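Local coordinates for protein polyketide biosynthesis 3-hydroxy-3-methylglutaryl-ACP synthase PksG (Bacillus subtilis, PDB 4YXT) that catalyses the aldol condensation of an acetyl group on an acyl carrier protein with a beta-ketothioester polyketide intermediate during bacillaene biosynthesis, at residues A113-T118 and C323-S328. The protein carries 1 engineered substitution. Numbering follows the deposited sequence.
Sequences ACYSGT and CFSYGS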
loop_
_atom_site.group_PDB
_atom_site.type_symbol
_atom_site.label_atom_id
_atom_site.label_comp_id
_atom_site.label_asym_id
_atom_site.label_seq_id
_atom_site.Cartn_x
_atom_site.Cartn_y
_atom_site.Cartn_z
ATOM N N ALA A 113 -2.392 4.687 7.807
ATOM C CA ALA A 113 -3.300 4.747 8.951
ATOM C C ALA A 113 -4.706 4.778 8.432
ATOM O O ALA A 113 -4.999 4.021 7.527
ATOM C CB ALA A 113 -2.970 5.931 9.881
ATOM N N CYS A 114 -5.558 5.653 8.946
ATOM C CA CYS A 114 -6.970 5.541 8.691
ATOM C C CYS A 114 -7.358 6.016 7.253
ATOM O O CYS A 114 -8.489 5.800 6.812
ATOM C CB CYS A 114 -7.724 6.387 9.728
ATOM S SG CYS A 114 -7.061 6.257 11.448
ATOM N N TYR A 115 -6.425 6.586 6.528
ATOM C CA TYR A 115 -6.644 7.073 5.116
ATOM C C TYR A 115 -6.503 5.921 4.102
ATOM O O TYR A 115 -6.891 6.023 2.923
ATOM C CB TYR A 115 -5.597 8.207 4.828
ATOM C CG TYR A 115 -5.628 8.739 3.458
ATOM C CD1 TYR A 115 -6.678 9.525 3.038
ATOM C CD2 TYR A 115 -4.645 8.412 2.550
ATOM C CE1 TYR A 115 -6.739 9.988 1.730
ATOM C CE2 TYR A 115 -4.685 8.884 1.253
ATOM C CZ TYR A 115 -5.731 9.649 0.847
ATOM O OH TYR A 115 -5.775 10.119 -0.465
ATOM N N SER A 116 -5.999 4.799 4.586
ATOM C CA SER A 116 -5.727 3.676 3.732
ATOM C C SER A 116 -6.924 3.307 2.841
ATOM O O SER A 116 -6.758 3.025 1.691
ATOM C CB SER A 116 -5.303 2.483 4.576
ATOM O OG SER A 116 -6.460 2.000 5.244
ATOM N N GLY A 117 -8.121 3.348 3.410
ATOM C CA GLY A 117 -9.295 2.930 2.780
ATOM C C GLY A 117 -9.525 3.785 1.543
ATOM O O GLY A 117 -9.676 3.254 0.457
ATOM N N THR A 118 -9.515 5.095 1.730
ATOM C CA THR A 118 -9.654 6.053 0.641
ATOM C C THR A 118 -8.584 5.986 -0.453
ATOM O O THR A 118 -8.864 6.209 -1.675
ATOM C CB THR A 118 -9.675 7.462 1.272
ATOM O OG1 THR A 118 -10.920 7.620 1.957
ATOM C CG2 THR A 118 -9.519 8.538 0.243
ATOM N N CYS A 323 -17.687 13.363 1.355
ATOM C CA CYS A 323 -16.912 12.471 2.215
ATOM C C CYS A 323 -15.564 13.040 2.622
ATOM O O CYS A 323 -14.774 13.423 1.778
ATOM C CB CYS A 323 -16.639 11.172 1.491
ATOM S SG CYS A 323 -18.052 10.113 1.099
ATOM N N PHE A 324 -15.257 12.975 3.915
ATOM C CA PHE A 324 -13.999 13.451 4.445
ATOM C C PHE A 324 -13.260 12.316 5.042
ATOM O O PHE A 324 -13.728 11.752 5.974
ATOM C CB PHE A 324 -14.208 14.489 5.542
ATOM C CG PHE A 324 -12.948 14.871 6.241
ATOM C CD1 PHE A 324 -11.922 15.513 5.543
ATOM C CD2 PHE A 324 -12.773 14.587 7.569
ATOM C CE1 PHE A 324 -10.734 15.863 6.169
ATOM C CE2 PHE A 324 -11.593 14.930 8.217
ATOM C CZ PHE A 324 -10.560 15.560 7.515
ATOM N N SER A 325 -12.059 12.055 4.556
ATOM C CA SER A 325 -11.159 11.026 5.096
ATOM C C SER A 325 -9.938 11.608 5.797
ATOM O O SER A 325 -9.323 12.602 5.338
ATOM C CB SER A 325 -10.697 10.148 3.904
ATOM O OG SER A 325 -9.600 9.307 4.187
ATOM N N TYR A 326 -9.545 10.965 6.902
ATOM C CA TYR A 326 -8.372 11.379 7.639
ATOM C C TYR A 326 -7.622 10.167 8.091
ATOM O O TYR A 326 -8.187 9.246 8.620
ATOM C CB TYR A 326 -8.734 12.167 8.897
ATOM C CG TYR A 326 -7.478 12.567 9.694
ATOM C CD1 TYR A 326 -7.087 11.884 10.826
ATOM C CD2 TYR A 326 -6.673 13.644 9.268
ATOM C CE1 TYR A 326 -5.932 12.247 11.518
ATOM C CE2 TYR A 326 -5.521 13.998 9.952
ATOM C CZ TYR A 326 -5.162 13.294 11.078
ATOM O OH TYR A 326 -3.997 13.639 11.697
ATOM N N GLY A 327 -6.328 10.219 7.972
ATOM C CA GLY A 327 -5.518 9.287 8.687
ATOM C C GLY A 327 -4.389 10.018 9.343
ATOM O O GLY A 327 -3.850 10.977 8.792
ATOM N N SER A 328 -4.007 9.522 10.512
ATOM C CA SER A 328 -2.863 9.991 11.218
ATOM C C SER A 328 -1.623 9.919 10.436
ATOM O O SER A 328 -1.434 8.974 9.694
ATOM C CB SER A 328 -2.637 9.108 12.455
ATOM O OG SER A 328 -3.612 9.409 13.394
HETATM O O HOH W 1 -10.250 8.272 6.851
#
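Cys114 and Gly327 bring the two backbones within 4.0 Å, measured between their CA atoms, where the turn entering helix 116-130 meets the end of strand 319-327. Gly327 puts no side chain between the backbones: its bare CA lies 3.6 Å from the N atoms of both Cys114 and Tyr115. Tight van der Waals contacts of side-chain carbons with carbonyl oxygens accompany this approach. Cys114 CB sits 3.1 Å from Tyr326 O. Ala113 CB reaches Ser328 O at 3.4 Å.

The side-chain polar contacts centre on Ser325. Its OG, swung anti to the backbone N (chi1 166°), arrives at the edge of the Tyr115 ring, near the ring plane and 3.1 Å from CD1. The same OG makes a weak hydrogen bond to Thr118 OG1, which also bonds the hydroxyl of Tyr335; the hydroxyl hydrogen of Ser325 could instead turn to a nearby water. At the far end of its ring, Tyr115 OH is bound by Glu333.

That one water ties the backbones together. It accepts from Tyr326 N at 2.8 Å. Cys114 O has the geometry of an acceptor from it, though other acceptors compete for the water's protons. Ser325 OG is bonded to it too, with the direction open, and no direct backbone hydrogen bond joins the segments.

By similarity, Cys114 carries the acyl-thioester intermediate, and its side chain is about 4 Å from that of His250, also assigned by similarity to the active site. Its place in the turn leading into helix 116-130 is consistent with the nucleophilic cysteine of the thiolase fold. The close Gly327 approach and the water bridge are consistent with the strand fixing the backbone of Cys114, whose thiol makes no hydrogen bond to the strand segment.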